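Local atomic coordinates of glutamate--cysteine ligase GshA (Methylobacillus flagellatus KT, PDB entry 3K1T), a protein that probably acts as a ligase that joins glutamate to cysteine, the first committed step of glutathione synthesis. Residues V48-A53 and Y403-V408; R206-H211 and K283-T288; I346-H351 and L411-A416. All blocks are in the same frame, centred on the assembly; numbering follows the deposited sequence.

Overall arrangement
Contacts 1 and 3 illustrate how one helix can cover a sheet at successive points. Both lie buried in the core, use helix 398-421, and reach the neighbouring strands 45-52 and 340-349 of the same antiparallel sheet; they touch directly where Val48 packs on Met348 and Ala412. Their chemistry is chiefly apolar, with one amide-to-phenol bond in contact 1 and a sulfate site beside contact 3. Contact 2 belongs to another part of the fold. Its centre is about 23 Å from that of contact 1 and about 20 Å from that of contact 3, and in this partly buried place a salt bridge and two waters replace the hydrocarbon packing.

Contact 1 (V48-A53 and Y403-V408); sequences VDLRNA and YAYGVV
Leu50 reaches from strand 45-52 into the side of helix 398-421 formed by Tyr405 and Val408, a worked example of a helix packed across the face of an antiparallel sheet. The two short segments approach to 9.6 Å between axes, with their chain directions 127° apart. Tyr405 and Val408, about one turn apart, lie on the same side of the helix, and Leu50 meets both by dividing its fork. Its CD1 lies against the root of the tyrosine, 3.5 Å from the backbone O of Tyr405 and 3.7 Å from CB of that residue, and approaches the ring obliquely. The other branch, CD2, meets CG1 of Val408 at 3.8 Å. Ile346 of the adjacent strand 340-349 packs beside Leu50 and also touches Tyr405, so the two aliphatic side chains face the helix together.

Two residues further along the strand the contact becomes polar. Asn52 holds its CG opposite the backbone N (chi1 -175°), which extends the amide to the edge of the Tyr405 ring, the amide and ring planes standing nearly perpendicular. The phenol oxygen is shared: Arg401 also hydrogen-bonds to it, and Glu335 does so weakly. Both ends of the amide are occupied, since OD1 accepts from the backbone N of Gly54, which is consistent with ND2 facing the tyrosine. The bond across the contact is well directed: ND2 of Asn52 donates to OH of Tyr405 over 3.1 Å, almost straight at 169°, with the oxygen lying practically in the amide plane.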
loop_
_atom_site.group_PDB
_atom_site.type_symbol
_atom_site.label_atom_id
_atom_site.label_comp_id
_atom_site.label_asym_id
_atom_site.label_seq_id
_atom_site.Cartn_x
_atom_site.Cartn_y
_atom_site.Cartn_z
ATOM N N VAL A 48 -6.898 -4.544 -16.182
ATOM C CA VAL A 48 -7.482 -5.728 -16.778
ATOM C C VAL A 48 -8.998 -5.565 -16.839
ATOM O O VAL A 48 -9.624 -5.260 -15.811
ATOM C CB VAL A 48 -7.109 -7.021 -15.982
ATOM C CG1 VAL A 48 -7.872 -8.244 -16.525
ATOM C CG2 VAL A 48 -5.595 -7.266 -16.028
ATOM N N ASP A 49 -9.547 -5.727 -18.040
ATOM C CA ASP A 49 -10.985 -5.727 -18.294
ATOM C C ASP A 49 -11.525 -7.133 -18.031
ATOM O O ASP A 49 -10.994 -8.111 -18.591
ATOM C CB ASP A 49 -11.308 -5.428 -19.756
ATOM C CG ASP A 49 -10.951 -4.001 -20.199
ATOM O OD1 ASP A 49 -10.383 -3.223 -19.412
ATOM O OD2 ASP A 49 -11.266 -3.653 -21.377
ATOM N N LEU A 50 -12.588 -7.226 -17.216
ATOM C CA LEU A 50 -13.272 -8.480 -16.980
ATOM C C LEU A 50 -14.703 -8.440 -17.520
ATOM O O LEU A 50 -15.278 -7.364 -17.684
ATOM C CB LEU A 50 -13.356 -8.768 -15.481
ATOM C CG LEU A 50 -12.063 -8.763 -14.648
ATOM C CD1 LEU A 50 -12.437 -8.975 -13.141
ATOM C CD2 LEU A 50 -11.066 -9.821 -15.171
ATOM N N ARG A 51 -15.260 -9.627 -17.750
ATOM C CA ARG A 51 -16.689 -9.808 -17.965
ATOM C C ARG A 51 -17.248 -10.877 -17.033
ATOM O O ARG A 51 -16.701 -11.980 -16.916
ATOM C CB ARG A 51 -17.037 -10.098 -19.416
ATOM C CG ARG A 51 -16.899 -8.855 -20.294
ATOM C CD ARG A 51 -17.473 -9.112 -21.675
ATOM N NE ARG A 51 -17.742 -7.858 -22.349
ATOM C CZ ARG A 51 -18.384 -7.748 -23.499
ATOM N NH1 ARG A 51 -18.784 -8.831 -24.136
ATOM N NH2 ARG A 51 -18.610 -6.531 -24.018
ATOM N N ASN A 52 -18.324 -10.489 -16.352
ATOM C CA ASN A 52 -19.084 -11.376 -15.461
ATOM C C ASN A 52 -20.367 -11.792 -16.211
ATOM O O ASN A 52 -21.284 -10.990 -16.413
ATOM C CB ASN A 52 -19.398 -10.605 -14.187
ATOM C CG ASN A 52 -20.078 -11.461 -13.139
ATOM O OD1 ASN A 52 -20.512 -12.565 -13.430
ATOM N ND2 ASN A 52 -20.205 -10.935 -11.925
ATOM N N ALA A 53 -20.397 -13.049 -16.631
ATOM C CA ALA A 53 -21.496 -13.637 -17.389
ATOM C C ALA A 53 -22.450 -14.396 -16.459
ATOM O O ALA A 53 -23.429 -14.996 -16.922
ATOM C CB ALA A 53 -20.905 -14.600 -18.441
ATOM N N TYR A 403 -13.497 -9.061 -4.424
ATOM C CA TYR A 403 -12.348 -9.911 -4.162
ATOM C C TYR A 403 -12.112 -10.852 -5.357
ATOM O O TYR A 403 -10.950 -10.993 -5.832
ATOM C CB TYR A 403 -12.454 -10.704 -2.838
ATOM C CG TYR A 403 -11.266 -11.601 -2.597
ATOM C CD1 TYR A 403 -10.004 -11.069 -2.343
ATOM C CD2 TYR A 403 -11.388 -12.993 -2.618
ATOM C CE1 TYR A 403 -8.903 -11.871 -2.128
ATOM C CE2 TYR A 403 -10.255 -13.826 -2.416
ATOM C CZ TYR A 403 -9.015 -13.251 -2.181
ATOM O OH TYR A 403 -7.889 -14.054 -1.976
ATOM N N ALA A 404 -13.190 -11.484 -5.844
ATOM C CA ALA A 404 -13.091 -12.351 -7.013
ATOM C C ALA A 404 -12.598 -11.576 -8.250
ATOM O O ALA A 404 -11.742 -12.070 -8.976
ATOM C CB ALA A 404 -14.439 -13.078 -7.318
ATOM N N TYR A 405 -13.094 -10.361 -8.464
ATOM C CA TYR A 405 -12.588 -9.540 -9.575
ATOM C C TYR A 405 -11.064 -9.325 -9.437
ATOM O O TYR A 405 -10.307 -9.418 -10.429
ATOM C CB TYR A 405 -13.293 -8.177 -9.636
ATOM C CG TYR A 405 -14.729 -8.188 -10.132
ATOM C CD1 TYR A 405 -15.372 -9.361 -10.459
ATOM C CD2 TYR A 405 -15.449 -6.999 -10.268
ATOM C CE1 TYR A 405 -16.710 -9.351 -10.928
ATOM C CE2 TYR A 405 -16.776 -6.988 -10.732
ATOM C CZ TYR A 405 -17.392 -8.171 -11.066
ATOM O OH TYR A 405 -18.705 -8.196 -11.522
ATOM N N GLY A 406 -10.622 -9.007 -8.227
ATOM C CA GLY A 406 -9.192 -8.757 -8.002
ATOM C C GLY A 406 -8.323 -9.998 -8.147
ATOM O O GLY A 406 -7.161 -9.906 -8.564
ATOM N N VAL A 407 -8.873 -11.168 -7.827
ATOM C CA VAL A 407 -8.155 -12.429 -8.048
ATOM C C VAL A 407 -7.953 -12.711 -9.573
ATOM O O VAL A 407 -6.830 -12.963 -10.046
ATOM C CB VAL A 407 -8.863 -13.609 -7.361
ATOM C CG1 VAL A 407 -8.294 -14.956 -7.869
ATOM C CG2 VAL A 407 -8.770 -13.503 -5.824
ATOM N N VAL A 408 -9.026 -12.607 -10.352
ATOM C CA VAL A 408 -8.938 -12.899 -11.775
ATOM C C VAL A 408 -8.062 -11.840 -12.462
ATOM O O VAL A 408 -7.253 -12.164 -13.334
ATOM C CB VAL A 408 -10.326 -12.998 -12.424
ATOM C CG1 VAL A 408 -10.206 -13.292 -13.946
ATOM C CG2 VAL A 408 -11.174 -14.115 -11.672
#

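Contact 2 (R206-H211 and K283-T288); sequences RRKSNH and KADAGT
Lys208 and Asp285 form the salt bridge that joins the chain leading into helix 210-226 to the end of strand 280-285. The lysine crosses the carboxylate at about a right angle: its CD passes 3.4 Å from OD2 of Asp285, and a bend at the last torsion (chi4 149°) carries NZ to 2.8 Å from OD1 of the same aspartate. That oxygen is gripped twice. The backbone N of Gly287 donates to Asp285 OD1 at 2.9 Å, and the two donors arrive from opposite faces of the carboxylate, neither lying in its plane.

The other oxygen, OD2, is served by water. One water donates both to Asp285 OD2 (2.7 Å) and to the carbonyl O of Arg206; a second donates to Asp285 OD2 (2.6 Å) while accepting from the backbone N of Lys208. Arg206 O and Lys208 N are thus each satisfied by a water that is itself bound to the carboxylate, on which four donors converge in all. On the far side of Lys208, the Arg206 guanidinium lies over CG of the lysine; Arg206 itself is held by the carbonyl and ring of Trp203.

Within 206-211, NE of Arg207 donates to OD1 of Asn210 at 2.9 Å, linking the ends of a turn. The whole combines two familiar elements, a type I beta turn from Arg207 to Asn210 at the approach to a helix and, facing it, an Asx turn in which Asp285 closes on Gly287 at a strand end.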
loop_
_atom_site.group_PDB
_atom_site.type_symbol
_atom_site.label_atom_id
_atom_site.label_comp_id
_atom_site.label_asym_id
_atom_site.label_seq_id
_atom_site.Cartn_x
_atom_site.Cartn_y
_atom_site.Cartn_z
ATOM N N ARG A 206 5.230 -8.893 -32.308
ATOM C CA ARG A 206 5.286 -10.153 -31.562
ATOM C C ARG A 206 4.050 -11.036 -31.887
ATOM O O ARG A 206 3.045 -10.564 -32.441
ATOM C CB ARG A 206 5.330 -9.862 -30.062
ATOM C CG ARG A 206 3.963 -9.400 -29.479
ATOM C CD ARG A 206 4.046 -8.855 -28.047
ATOM N NE ARG A 206 2.711 -8.416 -27.567
ATOM C CZ ARG A 206 2.103 -7.295 -27.926
ATOM N NH1 ARG A 206 2.688 -6.417 -28.729
ATOM N NH2 ARG A 206 0.889 -7.012 -27.467
ATOM N N ARG A 207 4.116 -12.310 -31.510
ATOM C CA ARG A 207 3.001 -13.216 -31.769
ATOM C C ARG A 207 2.001 -13.016 -30.646
ATOM O O ARG A 207 2.212 -13.456 -29.500
ATOM C CB ARG A 207 3.463 -14.671 -31.831
ATOM C CG ARG A 207 2.326 -15.618 -32.243
ATOM C CD ARG A 207 2.800 -17.009 -32.512
ATOM N NE ARG A 207 3.460 -17.587 -31.346
ATOM C CZ ARG A 207 3.971 -18.820 -31.306
ATOM N NH1 ARG A 207 3.891 -19.608 -32.371
ATOM N NH2 ARG A 207 4.575 -19.270 -30.204
ATOM N N LYS A 208 0.926 -12.330 -30.953
ATOM C CA LYS A 208 0.002 -11.888 -29.900
ATOM C C LYS A 208 -0.770 -13.052 -29.253
ATOM O O LYS A 208 -1.271 -12.912 -28.130
ATOM C CB LYS A 208 -0.923 -10.790 -30.452
ATOM C CG LYS A 208 -0.094 -9.525 -30.835
ATOM C CD LYS A 208 -0.919 -8.289 -31.165
ATOM C CE LYS A 208 0.026 -7.149 -31.630
ATOM N NZ LYS A 208 -0.621 -6.254 -32.622
ATOM N N SER A 209 -0.845 -14.201 -29.924
ATOM C CA SER A 209 -1.542 -15.364 -29.328
ATOM C C SER A 209 -0.810 -15.925 -28.104
ATOM O O SER A 209 -1.407 -16.617 -27.278
ATOM C CB SER A 209 -1.794 -16.439 -30.386
ATOM O OG SER A 209 -0.595 -16.918 -30.918
ATOM N N ASN A 210 0.466 -15.565 -27.949
ATOM C CA ASN A 210 1.243 -15.969 -26.774
ATOM C C ASN A 210 0.605 -15.433 -25.486
ATOM O O ASN A 210 0.780 -16.017 -24.439
ATOM C CB ASN A 210 2.720 -15.483 -26.843
ATOM C CG ASN A 210 3.537 -16.194 -27.925
ATOM O OD1 ASN A 210 3.124 -17.202 -28.452
ATOM N ND2 ASN A 210 4.717 -15.655 -28.246
ATOM N N HIS A 211 -0.094 -14.315 -25.575
ATOM C CA HIS A 211 -0.851 -13.761 -24.438
ATOM C C HIS A 211 -1.904 -14.771 -23.906
ATOM O O HIS A 211 -2.037 -14.976 -22.705
ATOM C CB HIS A 211 -1.500 -12.452 -24.901
ATOM C CG HIS A 211 -2.606 -11.948 -24.032
ATOM N ND1 HIS A 211 -2.391 -11.087 -22.976
ATOM C CD2 HIS A 211 -3.949 -12.117 -24.116
ATOM C CE1 HIS A 211 -3.555 -10.763 -22.440
ATOM N NE2 HIS A 211 -4.516 -11.380 -23.107
ATOM N N LYS A 283 -10.098 -11.883 -34.395
ATOM C CA LYS A 283 -9.105 -10.805 -34.302
ATOM C C LYS A 283 -8.023 -10.992 -35.401
ATOM O O LYS A 283 -7.253 -11.940 -35.326
ATOM C CB LYS A 283 -8.436 -10.811 -32.923
ATOM C CG LYS A 283 -9.390 -10.808 -31.678
ATOM C CD LYS A 283 -8.700 -11.433 -30.396
ATOM C CE LYS A 283 -9.545 -11.305 -29.091
ATOM N NZ LYS A 283 -9.287 -9.947 -28.390
ATOM N N ALA A 284 -7.978 -10.099 -36.393
ATOM C CA ALA A 284 -6.962 -10.163 -37.458
ATOM C C ALA A 284 -5.823 -9.236 -37.027
ATOM O O ALA A 284 -6.028 -8.019 -36.964
ATOM C CB ALA A 284 -7.543 -9.710 -38.794
ATOM N N ASP A 285 -4.668 -9.800 -36.699
ATOM C CA ASP A 285 -3.508 -9.028 -36.226
ATOM C C ASP A 285 -2.565 -8.658 -37.383
ATOM O O ASP A 285 -1.981 -9.540 -37.997
ATOM C CB ASP A 285 -2.709 -9.831 -35.219
ATOM C CG ASP A 285 -1.458 -9.063 -34.706
ATOM O OD1 ASP A 285 -1.440 -7.817 -34.740
ATOM O OD2 ASP A 285 -0.511 -9.732 -34.264
ATOM N N ALA A 286 -2.473 -7.367 -37.675
ATOM C CA ALA A 286 -1.584 -6.847 -38.710
ATOM C C ALA A 286 -0.393 -6.089 -38.095
ATOM O O ALA A 286 0.186 -5.203 -38.717
ATOM C CB ALA A 286 -2.352 -5.989 -39.724
ATOM N N GLY A 287 0.012 -6.464 -36.890
ATOM C CA GLY A 287 1.252 -5.928 -36.330
ATOM C C GLY A 287 1.177 -4.423 -36.145
ATOM O O GLY A 287 0.224 -3.909 -35.566
ATOM N N THR A 288 2.181 -3.705 -36.662
ATOM C CA THR A 288 2.222 -2.242 -36.557
ATOM C C THR A 288 1.057 -1.575 -37.267
ATOM O O THR A 288 0.727 -0.431 -36.965
ATOM C CB THR A 288 3.546 -1.655 -37.148
ATOM O OG1 THR A 288 3.686 -2.017 -38.550
ATOM C CG2 THR A 288 4.748 -2.158 -36.352
HETATM O O HOH W 1 2.017 -8.987 -34.544
HETATM O O HOH W 2 0.172 -12.148 -33.706
#

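Contact 3 (I346-H351 and L411-A416); sequences IYMMDH and LALLAA. With SO4 (sulfate ion), chain B.
Met348, present as selenomethionine, and Leu413 pack together where helix 398-421 lies against the end of a beta hairpin, whose strands 340-349 and 352-361 are joined through Asp350 and His351.

The apolar part is centred on Leu413. Its CG stands anti to the backbone N (chi1 -172°), which carries CD2 toward the hairpin turn. There CD2 sits 4.0 Å from SE of Met348, 3.6 Å from the backbone O of Asp350 and 4.0 Å from CA of His351, so a single methyl touches Met348 near the strand end and both residues of the turn. The selenomethionine and the leucine run alongside each other in opposite senses, with SE of Met348 also 4.0 Å from CB of Leu413. A bend at the last torsion of Met348 (chi3 -64°) turns its CE away to pack on Val48 of the neighbouring strand.

Charged and polar groups of the turn are satisfied elsewhere. The Asp350 carboxylate forms a salt bridge with Lys90, while the His351 ring stacks on Trp37 and its NE2 is hydrogen-bonded to Glu89 of the second subunit. The turn that rests on Leu413 therefore also takes part in the dimer contact.

The third kind of interaction is anion binding at Tyr347. A sulfate, probably from the crystallisation liquor, is hydrogen-bonded by Ser47, Asn63, Gly67 and Arg359, and more weakly by the tyrosine, whose ring meets Phe69 edge-to-face. The phenol oxygen is also in a weak hydrogen bond with Gly68 N. A phenylalanine here would keep the ring but would probably leave the sulfate and that amide without this weak partner. The bond at stake is short in distance: OH of Tyr347 donates to O2 of the sulfate at 2.6 Å.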
loop_
_atom_site.group_PDB
_atom_site.type_symbol
_atom_site.label_atom_id
_atom_site.label_comp_id
_atom_site.label_asym_id
_atom_site.label_seq_id
_atom_site.Cartn_x
_atom_site.Cartn_y
_atom_site.Cartn_z
ATOM N N ILE A 346 -10.097 -3.381 -13.735
ATOM C CA ILE A 346 -9.385 -3.464 -12.483
ATOM C C ILE A 346 -7.965 -2.899 -12.679
ATOM O O ILE A 346 -7.243 -3.342 -13.584
ATOM C CB ILE A 346 -9.272 -4.944 -11.990
ATOM C CG1 ILE A 346 -10.637 -5.672 -11.986
ATOM C CG2 ILE A 346 -8.536 -4.995 -10.602
ATOM C CD1 ILE A 346 -11.691 -4.994 -11.336
ATOM N N TYR A 347 -7.586 -1.935 -11.844
ATOM C CA TYR A 347 -6.258 -1.283 -11.873
ATOM C C TYR A 347 -5.310 -1.865 -10.811
ATOM O O TYR A 347 -5.697 -2.067 -9.633
ATOM C CB TYR A 347 -6.416 0.236 -11.652
ATOM C CG TYR A 347 -6.619 0.997 -12.926
ATOM C CD1 TYR A 347 -7.630 0.629 -13.836
ATOM C CD2 TYR A 347 -5.787 2.054 -13.266
ATOM C CE1 TYR A 347 -7.788 1.301 -15.031
ATOM C CE2 TYR A 347 -5.953 2.754 -14.454
ATOM C CZ TYR A 347 -6.939 2.357 -15.344
ATOM O OH TYR A 347 -7.064 3.005 -16.545
HETATM N N MSE A 348 -4.069 -2.096 -11.226
HETATM C CA MSE A 348 -3.000 -2.580 -10.393
HETATM C C MSE A 348 -1.759 -1.735 -10.561
HETATM O O MSE A 348 -1.501 -1.229 -11.655
HETATM C CB MSE A 348 -2.692 -4.041 -10.701
HETATM C CG MSE A 348 -3.833 -4.969 -10.172
HETATM SE SE MSE A 348 -4.048 -6.589 -11.231
HETATM C CE MSE A 348 -4.591 -5.738 -12.888
HETATM N N MSE A 349 -1.028 -1.558 -9.467
HETATM C CA MSE A 349 0.339 -1.036 -9.488
HETATM C C MSE A 349 1.216 -2.005 -8.714
HETATM O O MSE A 349 0.806 -2.528 -7.657
HETATM C CB MSE A 349 0.378 0.395 -8.929
HETATM C CG MSE A 349 -0.539 1.304 -9.713
HETATM SE SE MSE A 349 -0.269 3.209 -9.245
HETATM C CE MSE A 349 1.248 3.448 -10.418
ATOM N N ASP A 350 2.375 -2.333 -9.268
ATOM C CA ASP A 350 3.124 -3.521 -8.818
ATOM C C ASP A 350 2.099 -4.675 -8.820
ATOM O O ASP A 350 1.253 -4.739 -9.737
ATOM C CB ASP A 350 3.824 -3.310 -7.456
ATOM C CG ASP A 350 4.747 -4.478 -7.084
ATOM O OD1 ASP A 350 5.583 -4.824 -7.895
ATOM O OD2 ASP A 350 4.615 -5.072 -6.017
ATOM N N HIS A 351 2.094 -5.562 -7.822
ATOM C CA HIS A 351 1.108 -6.668 -7.861
ATOM C C HIS A 351 -0.112 -6.404 -6.961
ATOM O O HIS A 351 -0.771 -7.349 -6.523
ATOM C CB HIS A 351 1.768 -8.007 -7.531
ATOM C CG HIS A 351 2.513 -8.038 -6.217
ATOM N ND1 HIS A 351 3.895 -8.125 -6.146
ATOM C CD2 HIS A 351 2.069 -8.006 -4.935
ATOM C CE1 HIS A 351 4.258 -8.160 -4.871
ATOM N NE2 HIS A 351 3.172 -8.097 -4.116
ATOM N N LEU A 411 -4.493 -12.873 -11.834
ATOM C CA LEU A 411 -4.118 -14.002 -12.717
ATOM C C LEU A 411 -3.742 -13.493 -14.098
ATOM O O LEU A 411 -2.741 -13.931 -14.676
ATOM C CB LEU A 411 -5.247 -15.038 -12.822
ATOM C CG LEU A 411 -5.664 -15.760 -11.536
ATOM C CD1 LEU A 411 -6.934 -16.649 -11.842
ATOM C CD2 LEU A 411 -4.513 -16.619 -11.027
ATOM N N ALA A 412 -4.544 -12.574 -14.629
ATOM C CA ALA A 412 -4.243 -11.964 -15.947
ATOM C C ALA A 412 -2.932 -11.142 -15.889
ATOM O O ALA A 412 -2.138 -11.154 -16.823
ATOM C CB ALA A 412 -5.421 -11.097 -16.419
ATOM N N LEU A 413 -2.707 -10.419 -14.796
ATOM C CA LEU A 413 -1.431 -9.718 -14.586
ATOM C C LEU A 413 -0.229 -10.643 -14.592
ATOM O O LEU A 413 0.796 -10.368 -15.250
ATOM C CB LEU A 413 -1.459 -8.925 -13.266
ATOM C CG LEU A 413 -0.272 -8.002 -13.018
ATOM C CD1 LEU A 413 -0.440 -6.780 -13.904
ATOM C CD2 LEU A 413 -0.169 -7.583 -11.514
ATOM N N LEU A 414 -0.339 -11.762 -13.884
ATOM C CA LEU A 414 0.733 -12.744 -13.834
ATOM C C LEU A 414 1.026 -13.308 -15.240
ATOM O O LEU A 414 2.202 -13.406 -15.673
ATOM C CB LEU A 414 0.334 -13.889 -12.870
ATOM C CG LEU A 414 1.307 -15.053 -12.737
ATOM C CD1 LEU A 414 2.713 -14.537 -12.309
ATOM C CD2 LEU A 414 0.772 -16.082 -11.722
ATOM N N ALA A 415 -0.035 -13.615 -15.972
ATOM C CA ALA A 415 0.129 -14.111 -17.312
ATOM C C ALA A 415 0.871 -13.109 -18.216
ATOM O O ALA A 415 1.773 -13.516 -18.986
ATOM C CB ALA A 415 -1.254 -14.493 -17.939
ATOM N N ALA A 416 0.485 -11.838 -18.148
ATOM C CA ALA A 416 1.145 -10.765 -18.932
ATOM C C ALA A 416 2.632 -10.628 -18.548
ATOM O O ALA A 416 3.491 -10.456 -19.448
ATOM C CB ALA A 416 0.431 -9.451 -18.761
HETATM S S SO4 B . -7.585 1.382 -19.818
HETATM O O1 SO4 B . -8.955 1.817 -19.675
HETATM O O2 SO4 B . -7.243 1.215 -18.440
HETATM O O3 SO4 B . -7.480 0.121 -20.516
HETATM O O4 SO4 B . -6.763 2.426 -20.470
#